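Local coordinates for coenzyme PQQ synthesis protein B (Methylobacterium extorquens, PDB 4Z7R), which may take part in transporting pyrroloquinoline quinone or its precursor to the periplasm, and binds zinc within a metallo-beta-lactamase fold, at residues Ala56-Arg61 and His93-Leu98; His82-Thr87 and Gln104-Tyr109; Leu190-Gly195 and Ala212-Gly217. One frame throughout, in Å; residues are numbered along the deposited sequence.

Contact 1: residues Ala56-Arg61 and His93-Leu98; sequences ASPDIR and HVAGLL
A56 uses both of its backbone polar atoms on the segment H93-L98. Its N gives a short bond to H93 O (2.7 Å, 163° at the hydrogen). Its O takes the N-H of G96 at the same 2.7 Å, but on a more bent path of 143°. In both bonds the donor comes from above the carbonyl plane. G96 has no side chain, which lets its CA come to 3.1 Å from S57 O and brings the two backbones together. S57 O itself is satisfied within its own segment by I60 N, which closes a type I turn, while S57 OG accepts from D59 N at 3.0 Å, an ST turn just ahead of helix 60-66. H93 follows the zinc ligand D92, as in the Asp-His pair of the metallo-beta-lactamase metal-binding loop, and its side chain is about 4 Å from a zinc ion. The imidazole makes its polar contacts elsewhere, with ND1 hydrogen-bonded to N88 and NE2 weakly to S40. Apolar groups fill in around the backbone bonds: A56 CB meets L97 CD2 at 3.8 Å, and the P58 ring sets CG against A95 CB (3.7 Å). I60 has CG1 anti to the backbone N (chi1 -174°), which leaves the CG2 branch to touch G96 O at 3.6 Å. D59 sits at the N-cap position without capping the helix; its carboxylate instead bonds Q39 and forms a salt bridge with R61 of the second subunit. R61 returns that bridge to D59 of the second subunit, and its NE and NH1 bond the carbonyls of G12 and P15 of that subunit.

Contact 2: residues His82-Thr87 and Gln104-Tyr109; sequences HAVLLT and QPFTLY
V84 fits between two side chains of the neighbouring strand 106-110: its CG2 methyl lies against the F106 ring, 3.8 Å from CE2, and its CB meets the CD1 methyl of L108 at 3.9 Å. The F106 ring can reach V84 because its CG stands between the backbone N and the carbonyl carbon (chi1 63°), while F106 CB rests on H82 O at 3.3 Å. Two residues on, the same L108 methyl, CD1, packs against L86, 4.0 Å from its CG. Helix 112-119 covers this side, I114 and V118 packing on L86 and L115 on L108. The strands are the two parallel beta arms of the beta-alpha-beta unit 81-85, 91-94, 106-110, their axes 16° apart, in one of the two sheets of the metallo-beta-lactamase sandwich. Strand 51-54 flanks strand 81-85 on its other edge. Between the backbones V84 N gives to T107 O, Y109 N to V84 O in an almost straight 2.7 Å bond, and L86 N to Y109 O; the bond from T107 N to H82 O is weak. On the face carrying A83 and L85, the small A83 leaves room for a large neighbour: its CB meets the edge of the Y109 ring, in plane, 3.7 Å from CE2. T107 CG2 lies over one face of that ring, offset toward the rim. L85 passes Y109 at about a right angle, CD1 to CB 4.0 Å, and the Y109 ring also meets that of F143.

Contact 3: residues Leu190-Gly195 and Ala212-Gly217; sequences LAYIPG and ALLFDG
Two leucines reach across to the neighbouring strand because their CG atoms are anti to the backbone N. For L190 (chi1 167°) this brings CD1 to 3.7 Å from A212 CB and equally close to L214 CD1; for L213 (chi1 170°), on the opposite face of the sheet, it brings CD1 to 3.6 Å from A191 CB. D216 has the same anti first torsion (chi1 -169°), which lays its carboxylate beside the chain of P194 and G195, OD2 3.3 Å from G195 CA. D216 OD2 accepts from C196 N and is hydrogen-bonded to H240 ND1, while OD1 bonds T218, so both oxygens are fixed. By contrast P194 O, 3.3 Å from D216 CB, is buried without a polar partner. Y192 offers its ring edge to L214 CB, in plane, while P194 CD sits over the centre of one ring face; the Y192 hydroxyl is hydrogen-bonded to N55. Four backbone bonds join the strands, the straightest from I193 N to L214 O at 2.8 Å, and the last, D216 N to I193 O, more bent. Helix 201-207 packs on I193 and L213. Parallel strands 188-193 and 212-216 with that helix between them in the chain make a beta-alpha-beta unit of the second sheet of the metallo-beta-lactamase sandwich, where the P194 side chain lies about 7 Å from a zinc ion.

How the contacts relate
From the N terminus the chain passes 56-61, then 82-87, 93-98 and 104-109, so contacts 1 and 2 cross: contact 1 closes a loop that contains strand 81-85, and contact 2 closes over the turns of helix 91-94 before contact 3 opens. Contact 3 then follows in series, closing the loop that holds helix 201-207. Contact 1 ties the loop leading into helix 60-66 to the end of helix 91-94 and the 3-10 segment after it, contact 2 pairs strands of the first sheet, and contact 3 pairs strands of the second. They meet where T87 and H93 touch each other and P194, while T87 also packs on Y192; L97 and L108 join contacts 1 and 2 separately.

Contact 1: residues Ala56-Arg61 and His93-Leu98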
ATOM      1  N   ALA A  56      -5.071  -1.565  -8.905  0.93 12.41           N
ATOM      2  CA  ALA A  56      -4.941  -1.909  -7.493  1.00 12.82           C
ATOM      3  C   ALA A  56      -3.688  -1.250  -6.921  1.00 13.18           C
ATOM      4  O   ALA A  56      -2.577  -1.753  -7.087  1.00 12.87           O
ATOM      5  CB  ALA A  56      -4.902  -3.411  -7.275  1.00 13.28           C
ATOM      6  N   SER A  57      -3.879  -0.112  -6.262  0.95 13.88           N
ATOM      7  CA  SER A  57      -2.774   0.748  -5.846  0.94 13.36           C
ATOM      8  C   SER A  57      -2.148   0.306  -4.520  1.00 12.82           C
ATOM      9  O   SER A  57      -2.759  -0.448  -3.768  0.98 14.15           O
ATOM     10  CB  SER A  57      -3.265   2.196  -5.744  0.63 13.53           C
ATOM     11  OG  SER A  57      -3.582   2.532  -4.406  0.99 14.00           O
ATOM     12  N   PRO A  58      -0.918   0.774  -4.231  0.92 11.61           N
ATOM     13  CA  PRO A  58      -0.281   0.460  -2.947  1.00 10.90           C
ATOM     14  C   PRO A  58      -1.099   0.928  -1.739  0.80 10.61           C
ATOM     15  O   PRO A  58      -0.873   0.449  -0.628  0.85 10.88           O
ATOM     16  CB  PRO A  58       1.053   1.212  -3.023  0.89 10.79           C
ATOM     17  CG  PRO A  58       1.328   1.336  -4.484  0.83 11.09           C
ATOM     18  CD  PRO A  58      -0.016   1.540  -5.112  1.00 11.21           C
ATOM     19  N   ASP A  59      -2.026   1.858  -1.961  1.00 10.14           N
ATOM     20  CA  ASP A  59      -2.848   2.413  -0.890  0.85  9.65           C
ATOM     21  C   ASP A  59      -4.195   1.708  -0.747  0.69 10.05           C
ATOM     22  O   ASP A  59      -5.075   2.198  -0.043  1.00 10.22           O
ATOM     23  CB  ASP A  59      -3.106   3.899  -1.138  0.93  9.27           C
ATOM     24  CG  ASP A  59      -1.829   4.708  -1.258  0.83  8.72           C
ATOM     25  OD1 ASP A  59      -1.116   4.852  -0.245  0.79  8.24           O
ATOM     26  OD2 ASP A  59      -1.547   5.205  -2.369  0.92  9.34           O
ATOM     27  N   ILE A  60      -4.356   0.567  -1.409  0.99 10.74           N
ATOM     28  CA  ILE A  60      -5.682  -0.027  -1.583  0.88 10.94           C
ATOM     29  C   ILE A  60      -6.388  -0.323  -0.258  0.88 11.18           C
ATOM     30  O   ILE A  60      -7.611  -0.209  -0.163  0.96 11.99           O
ATOM     31  CB  ILE A  60      -5.606  -1.320  -2.429  0.92 11.05           C
ATOM     32  CG1 ILE A  60      -7.012  -1.850  -2.732  0.68 10.93           C
ATOM     33  CG2 ILE A  60      -4.763  -2.379  -1.735  1.00 11.43           C
ATOM     34  CD1 ILE A  60      -7.027  -3.050  -3.649  0.72 10.40           C
ATOM     35  N   ARG A  61      -5.626  -0.676   0.774  1.00 11.15           N
ATOM     36  CA  ARG A  61      -6.236  -0.978   2.059  0.75 11.64           C
ATOM     37  C   ARG A  61      -6.833   0.282   2.692  0.52 11.24           C
ATOM     38  O   ARG A  61      -7.922   0.242   3.261  1.00 11.52           O
ATOM     39  CB  ARG A  61      -5.226  -1.632   3.001  1.00 12.47           C
ATOM     40  CG  ARG A  61      -5.887  -2.151   4.249  1.00 13.05           C
ATOM     41  CD  ARG A  61      -4.971  -2.980   5.121  0.65 13.50           C
ATOM     42  NE  ARG A  61      -5.592  -3.131   6.428  1.00 13.42           N
ATOM     43  CZ  ARG A  61      -5.486  -2.234   7.399  0.56 13.69           C
ATOM     44  NH1 ARG A  61      -6.104  -2.430   8.552  1.00 13.68           N
ATOM     45  NH2 ARG A  61      -4.754  -1.143   7.212  1.00 13.79           N
ATOM     46  N   HIS A  93      -0.261   0.709 -10.003  1.00  9.70           N
ATOM     47  CA  HIS A  93      -1.495   0.061 -10.458  0.95 10.24           C
ATOM     48  C   HIS A  93      -1.616  -1.417 -10.069  0.95 10.81           C
ATOM     49  O   HIS A  93      -2.714  -1.976 -10.105  0.94 10.82           O
ATOM     50  CB  HIS A  93      -1.640   0.205 -11.974  1.00  9.51           C
ATOM     51  CG  HIS A  93      -2.077   1.567 -12.412  0.74 10.68           C
ATOM     52  ND1 HIS A  93      -1.849   2.051 -13.681  0.68 11.00           N
ATOM     53  CD2 HIS A  93      -2.750   2.542 -11.753  0.83 11.59           C
ATOM     54  CE1 HIS A  93      -2.351   3.269 -13.784  0.60 11.57           C
ATOM     55  NE2 HIS A  93      -2.903   3.590 -12.627  0.70 11.94           N
ATOM     56  N   VAL A  94      -0.502  -2.057  -9.717  1.00 11.78           N
ATOM     57  CA  VAL A  94      -0.530  -3.497  -9.453  0.90 12.90           C
ATOM     58  C   VAL A  94      -0.143  -3.899  -8.025  0.80 12.48           C
ATOM     59  O   VAL A  94      -0.447  -5.013  -7.598  0.81 12.39           O
ATOM     60  CB  VAL A  94       0.400  -4.266 -10.422  1.00 14.11           C
ATOM     61  CG1 VAL A  94       0.036  -3.963 -11.869  1.00 14.29           C
ATOM     62  CG2 VAL A  94       1.863  -3.937 -10.146  0.98 14.99           C
ATOM     63  N   ALA A  95       0.524  -3.011  -7.292  1.00 11.89           N
ATOM     64  CA  ALA A  95       1.013  -3.357  -5.953  0.94 11.12           C
ATOM     65  C   ALA A  95      -0.118  -3.751  -5.003  0.66 10.40           C
ATOM     66  O   ALA A  95       0.069  -4.589  -4.119  1.00  9.03           O
ATOM     67  CB  ALA A  95       1.814  -2.205  -5.361  0.87 11.70           C
ATOM     68  N   GLY A  96      -1.292  -3.162  -5.201  0.99 11.19           N
ATOM     69  CA  GLY A  96      -2.443  -3.456  -4.364  1.00 10.65           C
ATOM     70  C   GLY A  96      -2.928  -4.893  -4.410  0.89 10.88           C
ATOM     71  O   GLY A  96      -3.633  -5.347  -3.504  0.94 11.12           O
ATOM     72  N   LEU A  97      -2.556  -5.610  -5.463  1.00 11.29           N
ATOM     73  CA  LEU A  97      -2.972  -7.000  -5.620  0.84 12.31           C
ATOM     74  C   LEU A  97      -2.447  -7.857  -4.471  0.94 11.64           C
ATOM     75  O   LEU A  97      -3.076  -8.838  -4.081  0.99 11.73           O
ATOM     76  CB  LEU A  97      -2.492  -7.557  -6.960  0.95 12.96           C
ATOM     77  CG  LEU A  97      -3.087  -6.912  -8.214  0.88 12.73           C
ATOM     78  CD1 LEU A  97      -2.431  -7.474  -9.467  0.89 13.12           C
ATOM     79  CD2 LEU A  97      -4.591  -7.114  -8.261  1.00 11.07           C
ATOM     80  N   LEU A  98      -1.296  -7.473  -3.925  1.00 10.63           N
ATOM     81  CA  LEU A  98      -0.690  -8.207  -2.816  0.94 10.83           C
ATOM     82  C   LEU A  98      -1.542  -8.146  -1.549  0.84 10.61           C
ATOM     83  O   LEU A  98      -1.398  -8.978  -0.654  0.91 10.86           O
ATOM     84  CB  LEU A  98       0.711  -7.663  -2.523  1.00 11.40           C
ATOM     85  CG  LEU A  98       1.736  -7.796  -3.650  0.96 11.63           C
ATOM     86  CD1 LEU A  98       3.087  -7.227  -3.225  0.99 11.68           C
ATOM     87  CD2 LEU A  98       1.874  -9.249  -4.073  0.86 12.23           C
TER

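Contact 2: residues His82-Thr87 and Gln104-Tyr109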
ATOM      1  N   HIS A  82     -15.920  -7.546  -6.939  1.00 12.98           N
ATOM      2  CA  HIS A  82     -16.130  -8.781  -7.687  0.94 13.09           C
ATOM      3  C   HIS A  82     -15.017  -9.043  -8.688  0.73 11.93           C
ATOM      4  O   HIS A  82     -14.737 -10.191  -9.025  0.75 11.01           O
ATOM      5  CB  HIS A  82     -17.469  -8.737  -8.429  0.89 14.40           C
ATOM      6  CG  HIS A  82     -18.643  -9.141  -7.593  0.74 15.38           C
ATOM      7  ND1 HIS A  82     -18.776  -8.778  -6.270  0.48 15.74           N
ATOM      8  CD2 HIS A  82     -19.739  -9.876  -7.893  0.77 15.78           C
ATOM      9  CE1 HIS A  82     -19.903  -9.273  -5.791  0.91 15.98           C
ATOM     10  NE2 HIS A  82     -20.507  -9.942  -6.756  0.71 15.97           N
ATOM     11  N   ALA A  83     -14.383  -7.978  -9.166  0.85 11.87           N
ATOM     12  CA  ALA A  83     -13.352  -8.123 -10.183  1.00 10.90           C
ATOM     13  C   ALA A  83     -12.351  -6.979 -10.151  0.94  9.63           C
ATOM     14  O   ALA A  83     -12.650  -5.888  -9.668  0.98  9.98           O
ATOM     15  CB  ALA A  83     -13.989  -8.229 -11.565  0.89 11.47           C
ATOM     16  N   VAL A  84     -11.154  -7.240 -10.663  1.00  8.79           N
ATOM     17  CA  VAL A  84     -10.134  -6.209 -10.777  1.00  9.61           C
ATOM     18  C   VAL A  84      -9.620  -6.172 -12.208  0.78 10.46           C
ATOM     19  O   VAL A  84      -9.349  -7.215 -12.808  0.86 10.89           O
ATOM     20  CB  VAL A  84      -8.959  -6.447  -9.804  0.81 10.04           C
ATOM     21  CG1 VAL A  84      -7.904  -5.351  -9.955  0.87 10.17           C
ATOM     22  CG2 VAL A  84      -9.463  -6.508  -8.375  1.00 10.68           C
ATOM     23  N   LEU A  85      -9.529  -4.969 -12.762  0.95 10.57           N
ATOM     24  CA  LEU A  85      -8.980  -4.769 -14.095  0.92 10.88           C
ATOM     25  C   LEU A  85      -7.743  -3.874 -14.022  0.95 10.92           C
ATOM     26  O   LEU A  85      -7.766  -2.827 -13.380  0.92 11.61           O
ATOM     27  CB  LEU A  85     -10.034  -4.165 -15.028  1.00 11.26           C
ATOM     28  CG  LEU A  85      -9.544  -3.549 -16.339  0.71 11.77           C
ATOM     29  CD1 LEU A  85      -9.004  -4.621 -17.273  0.84 12.07           C
ATOM     30  CD2 LEU A  85     -10.664  -2.765 -17.009  0.68 11.83           C
ATOM     31  N   LEU A  86      -6.668  -4.296 -14.678  1.00 10.64           N
ATOM     32  CA  LEU A  86      -5.447  -3.495 -14.763  1.00  9.84           C
ATOM     33  C   LEU A  86      -5.334  -2.783 -16.105  0.72 10.96           C
ATOM     34  O   LEU A  86      -5.509  -3.402 -17.154  1.00 11.40           O
ATOM     35  CB  LEU A  86      -4.213  -4.369 -14.543  0.91  9.58           C
ATOM     36  CG  LEU A  86      -4.230  -5.278 -13.315  0.78  9.07           C
ATOM     37  CD1 LEU A  86      -3.021  -6.206 -13.321  1.00  9.05           C
ATOM     38  CD2 LEU A  86      -4.272  -4.447 -12.049  1.00  7.93           C
ATOM     39  N   THR A  87      -5.054  -1.482 -16.072  0.91 11.65           N
ATOM     40  CA  THR A  87      -4.893  -0.713 -17.303  0.87 12.30           C
ATOM     41  C   THR A  87      -3.433  -0.673 -17.765  0.82 12.28           C
ATOM     42  O   THR A  87      -3.154  -0.418 -18.937  1.00 12.13           O
ATOM     43  CB  THR A  87      -5.413   0.733 -17.138  0.91 13.15           C
ATOM     44  OG1 THR A  87      -4.674   1.406 -16.109  0.91 13.40           O
ATOM     45  CG2 THR A  87      -6.889   0.726 -16.777  0.88 13.66           C
ATOM     46  N   GLN A 104     -10.033 -14.523  -0.874  1.00 13.30           N
ATOM     47  CA  GLN A 104     -11.206 -13.893  -1.470  1.00 13.68           C
ATOM     48  C   GLN A 104     -11.301 -14.166  -2.968  0.85 13.92           C
ATOM     49  O   GLN A 104     -10.401 -13.811  -3.729  0.83 13.91           O
ATOM     50  CB  GLN A 104     -11.193 -12.388  -1.223  0.98 13.71           C
ATOM     51  CG  GLN A 104     -12.493 -11.706  -1.601  1.00 13.66           C
ATOM     52  CD  GLN A 104     -13.627 -12.112  -0.686  0.67 13.28           C
ATOM     53  OE1 GLN A 104     -13.407 -12.432   0.480  0.82 13.13           O
ATOM     54  NE2 GLN A 104     -14.847 -12.103  -1.209  1.00 13.04           N
ATOM     55  N   PRO A 105     -12.399 -14.802  -3.396  1.00 14.61           N
ATOM     56  CA  PRO A 105     -12.607 -15.047  -4.825  1.00 14.98           C
ATOM     57  C   PRO A 105     -12.917 -13.769  -5.598  0.97 15.44           C
ATOM     58  O   PRO A 105     -13.771 -12.983  -5.185  0.82 15.76           O
ATOM     59  CB  PRO A 105     -13.814 -16.002  -4.857  1.00 15.18           C
ATOM     60  CG  PRO A 105     -14.025 -16.453  -3.441  0.74 15.49           C
ATOM     61  CD  PRO A 105     -13.468 -15.381  -2.567  0.71 15.09           C
ATOM     62  N   PHE A 106     -12.209 -13.570  -6.703  0.95 15.15           N
ATOM     63  CA  PHE A 106     -12.562 -12.556  -7.690  1.00 14.26           C
ATOM     64  C   PHE A 106     -11.855 -12.890  -8.996  1.00 13.86           C
ATOM     65  O   PHE A 106     -11.029 -13.802  -9.038  1.00 14.25           O
ATOM     66  CB  PHE A 106     -12.199 -11.143  -7.212  1.00 13.79           C
ATOM     67  CG  PHE A 106     -10.726 -10.917  -7.006  0.84 12.93           C
ATOM     68  CD1 PHE A 106     -10.130 -11.203  -5.789  0.95 12.42           C
ATOM     69  CD2 PHE A 106      -9.942 -10.390  -8.023  0.92 12.41           C
ATOM     70  CE1 PHE A 106      -8.778 -10.983  -5.594  0.95 11.70           C
ATOM     71  CE2 PHE A 106      -8.591 -10.169  -7.835  0.92 12.43           C
ATOM     72  CZ  PHE A 106      -8.007 -10.465  -6.621  0.90 11.91           C
ATOM     73  N   THR A 107     -12.191 -12.172 -10.062  1.00 13.31           N
ATOM     74  CA  THR A 107     -11.522 -12.378 -11.340  1.00 13.23           C
ATOM     75  C   THR A 107     -10.617 -11.192 -11.660  0.98 13.03           C
ATOM     76  O   THR A 107     -11.050 -10.038 -11.632  0.95 13.40           O
ATOM     77  CB  THR A 107     -12.522 -12.587 -12.497  0.92 13.64           C
ATOM     78  OG1 THR A 107     -13.376 -13.701 -12.205  0.99 13.71           O
ATOM     79  CG2 THR A 107     -11.776 -12.869 -13.793  0.89 14.20           C
ATOM     80  N   LEU A 108      -9.355 -11.488 -11.944  1.00 12.40           N
ATOM     81  CA  LEU A 108      -8.393 -10.472 -12.340  0.96 12.56           C
ATOM     82  C   LEU A 108      -8.286 -10.401 -13.862  0.84 11.50           C
ATOM     83  O   LEU A 108      -7.943 -11.389 -14.514  1.00 10.60           O
ATOM     84  CB  LEU A 108      -7.026 -10.762 -11.715  1.00 12.67           C
ATOM     85  CG  LEU A 108      -5.868  -9.837 -12.082  0.67 13.43           C
ATOM     86  CD1 LEU A 108      -6.175  -8.405 -11.664  1.00 13.79           C
ATOM     87  CD2 LEU A 108      -4.589 -10.327 -11.425  1.00 13.61           C
ATOM     88  N   TYR A 109      -8.587  -9.229 -14.415  1.00 11.45           N
ATOM     89  CA  TYR A 109      -8.558  -9.007 -15.858  0.80 13.12           C
ATOM     90  C   TYR A 109      -7.404  -8.109 -16.285  0.80 13.44           C
ATOM     91  O   TYR A 109      -7.115  -7.107 -15.632  1.00 13.48           O
ATOM     92  CB  TYR A 109      -9.862  -8.372 -16.342  1.00 13.81           C
ATOM     93  CG  TYR A 109     -11.110  -9.199 -16.140  0.68 13.35           C
ATOM     94  CD1 TYR A 109     -11.542 -10.093 -17.112  0.89 13.39           C
ATOM     95  CD2 TYR A 109     -11.878  -9.057 -14.992  0.92 12.87           C
ATOM     96  CE1 TYR A 109     -12.699 -10.841 -16.935  1.00 12.85           C
ATOM     97  CE2 TYR A 109     -13.033  -9.795 -14.807  0.89 12.60           C
ATOM     98  CZ  TYR A 109     -13.439 -10.684 -15.781  0.85 12.49           C
ATOM     99  OH  TYR A 109     -14.585 -11.420 -15.590  1.00 12.10           O
TER

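Contact 3: residues Leu190-Gly195 and Ala212-Gly217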
ATOM      1  N   LEU A 190     -18.591   5.661 -19.700  1.00 11.17           N
ATOM      2  CA  LEU A 190     -17.447   6.255 -19.016  1.00 11.08           C
ATOM      3  C   LEU A 190     -16.139   5.858 -19.679  0.83 11.44           C
ATOM      4  O   LEU A 190     -15.884   4.674 -19.911  0.92 11.65           O
ATOM      5  CB  LEU A 190     -17.424   5.827 -17.544  1.00 11.46           C
ATOM      6  CG  LEU A 190     -16.136   6.107 -16.760  0.57 12.31           C
ATOM      7  CD1 LEU A 190     -15.890   7.592 -16.598  0.94 12.03           C
ATOM      8  CD2 LEU A 190     -16.161   5.417 -15.402  0.77 12.77           C
ATOM      9  N   ALA A 191     -15.310   6.853 -19.978  1.00 12.31           N
ATOM     10  CA  ALA A 191     -13.970   6.592 -20.481  1.00 12.59           C
ATOM     11  C   ALA A 191     -12.947   6.839 -19.378  0.71 12.58           C
ATOM     12  O   ALA A 191     -12.867   7.931 -18.819  0.93 12.76           O
ATOM     13  CB  ALA A 191     -13.672   7.459 -21.699  1.00 13.17           C
ATOM     14  N   TYR A 192     -12.183   5.800 -19.059  1.00 12.37           N
ATOM     15  CA  TYR A 192     -11.151   5.865 -18.030  0.99 12.28           C
ATOM     16  C   TYR A 192      -9.786   5.567 -18.627  0.92 11.84           C
ATOM     17  O   TYR A 192      -9.499   4.434 -19.015  0.91 11.74           O
ATOM     18  CB  TYR A 192     -11.476   4.892 -16.895  0.99 12.17           C
ATOM     19  CG  TYR A 192     -10.408   4.753 -15.831  0.76 12.93           C
ATOM     20  CD1 TYR A 192     -10.112   5.791 -14.961  0.93 12.71           C
ATOM     21  CD2 TYR A 192      -9.707   3.561 -15.692  0.79 13.49           C
ATOM     22  CE1 TYR A 192      -9.135   5.647 -13.981  0.92 12.93           C
ATOM     23  CE2 TYR A 192      -8.739   3.405 -14.723  0.72 13.38           C
ATOM     24  CZ  TYR A 192      -8.455   4.449 -13.871  0.90 13.16           C
ATOM     25  OH  TYR A 192      -7.485   4.281 -12.911  0.85 13.32           O
ATOM     26  N   ILE A 193      -8.954   6.600 -18.718  0.87 11.55           N
ATOM     27  CA  ILE A 193      -7.635   6.496 -19.334  1.00 11.84           C
ATOM     28  C   ILE A 193      -6.618   7.218 -18.449  0.93 12.56           C
ATOM     29  O   ILE A 193      -6.225   8.348 -18.740  0.92 12.23           O
ATOM     30  CB  ILE A 193      -7.618   7.096 -20.761  0.97 12.22           C
ATOM     31  CG1 ILE A 193      -8.814   6.594 -21.579  0.81 12.57           C
ATOM     32  CG2 ILE A 193      -6.311   6.769 -21.472  1.00 12.46           C
ATOM     33  CD1 ILE A 193      -9.073   7.394 -22.832  0.75 12.97           C
ATOM     34  N   PRO A 194      -6.200   6.572 -17.348  0.75  9.97           N
ATOM     35  CA  PRO A 194      -5.318   7.217 -16.366  0.91 10.78           C
ATOM     36  C   PRO A 194      -3.900   7.478 -16.876  1.00 10.57           C
ATOM     37  O   PRO A 194      -3.207   8.332 -16.323  0.84 11.22           O
ATOM     38  CB  PRO A 194      -5.290   6.210 -15.213  0.84 11.15           C
ATOM     39  CG  PRO A 194      -5.567   4.893 -15.862  0.75 11.28           C
ATOM     40  CD  PRO A 194      -6.537   5.189 -16.968  0.91 10.72           C
ATOM     41  N   GLY A 195      -3.476   6.757 -17.908  0.90 10.51           N
ATOM     42  CA  GLY A 195      -2.152   6.953 -18.475  0.99 10.90           C
ATOM     43  C   GLY A 195      -2.192   7.060 -19.988  0.63 11.17           C
ATOM     44  O   GLY A 195      -2.704   6.171 -20.663  0.91 11.32           O
ATOM     45  N   ALA A 212     -18.754  10.722 -19.251  0.93  9.39           N
ATOM     46  CA  ALA A 212     -17.633  11.174 -18.438  0.89 10.15           C
ATOM     47  C   ALA A 212     -16.305  10.667 -18.974  0.78 10.67           C
ATOM     48  O   ALA A 212     -16.209   9.539 -19.465  0.91 11.12           O
ATOM     49  CB  ALA A 212     -17.813  10.736 -16.991  1.00 10.15           C
ATOM     50  N   LEU A 213     -15.287  11.517 -18.882  0.89 10.33           N
ATOM     51  CA  LEU A 213     -13.920  11.125 -19.186  0.89  9.58           C
ATOM     52  C   LEU A 213     -13.031  11.340 -17.968  0.85  9.16           C
ATOM     53  O   LEU A 213     -12.945  12.445 -17.439  0.97  9.66           O
ATOM     54  CB  LEU A 213     -13.367  11.912 -20.378  1.00  9.06           C
ATOM     55  CG  LEU A 213     -11.861  11.734 -20.599  0.83  9.31           C
ATOM     56  CD1 LEU A 213     -11.523  10.304 -21.011  1.00  8.81           C
ATOM     57  CD2 LEU A 213     -11.337  12.733 -21.626  0.68  9.64           C
ATOM     58  N   LEU A 214     -12.388  10.273 -17.514  1.00  8.54           N
ATOM     59  CA  LEU A 214     -11.386  10.383 -16.465  0.94  9.70           C
ATOM     60  C   LEU A 214     -10.033  10.158 -17.119  0.74 10.14           C
ATOM     61  O   LEU A 214      -9.753   9.070 -17.626  0.88 10.29           O
ATOM     62  CB  LEU A 214     -11.646   9.381 -15.338  1.00  9.62           C
ATOM     63  CG  LEU A 214     -12.630   9.794 -14.234  1.00  9.81           C
ATOM     64  CD1 LEU A 214     -13.991  10.228 -14.782  1.00 10.41           C
ATOM     65  CD2 LEU A 214     -12.794   8.662 -13.233  1.00  8.93           C
ATOM     66  N   PHE A 215      -9.202  11.195 -17.119  1.00 10.47           N
ATOM     67  CA  PHE A 215      -8.026  11.220 -17.984  0.93 10.44           C
ATOM     68  C   PHE A 215      -6.729  11.616 -17.276  0.94 10.62           C
ATOM     69  O   PHE A 215      -6.738  12.400 -16.324  0.83 10.72           O
ATOM     70  CB  PHE A 215      -8.281  12.168 -19.161  1.00  9.87           C
ATOM     71  CG  PHE A 215      -7.241  12.093 -20.240  0.91 10.90           C
ATOM     72  CD1 PHE A 215      -7.288  11.091 -21.199  0.92 11.05           C
ATOM     73  CD2 PHE A 215      -6.223  13.030 -20.305  0.90 11.26           C
ATOM     74  CE1 PHE A 215      -6.331  11.020 -22.196  0.73 11.16           C
ATOM     75  CE2 PHE A 215      -5.264  12.966 -21.303  0.79 11.29           C
ATOM     76  CZ  PHE A 215      -5.319  11.959 -22.250  0.87 11.43           C
ATOM     77  N   ASP A 216      -5.631  11.041 -17.762  1.00 10.52           N
ATOM     78  CA  ASP A 216      -4.259  11.368 -17.365  1.00 10.90           C
ATOM     79  C   ASP A 216      -4.084  12.862 -17.108  0.97 11.02           C
ATOM     80  O   ASP A 216      -4.153  13.669 -18.032  0.94 11.64           O
ATOM     81  CB  ASP A 216      -3.297  10.887 -18.460  0.99 11.67           C
ATOM     82  CG  ASP A 216      -1.832  10.930 -18.046  0.90 11.95           C
ATOM     83  OD1 ASP A 216      -1.439  11.755 -17.194  0.98 12.98           O
ATOM     84  OD2 ASP A 216      -1.061  10.117 -18.599  0.84 11.72           O
ATOM     85  N   GLY A 217      -3.843  13.212 -15.849  0.93 10.65           N
ATOM     86  CA  GLY A 217      -3.561  14.584 -15.465  0.94 10.18           C
ATOM     87  C   GLY A 217      -2.245  14.703 -14.717  0.98  9.95           C
ATOM     88  O   GLY A 217      -2.095  15.555 -13.841  1.00  9.20           O
TER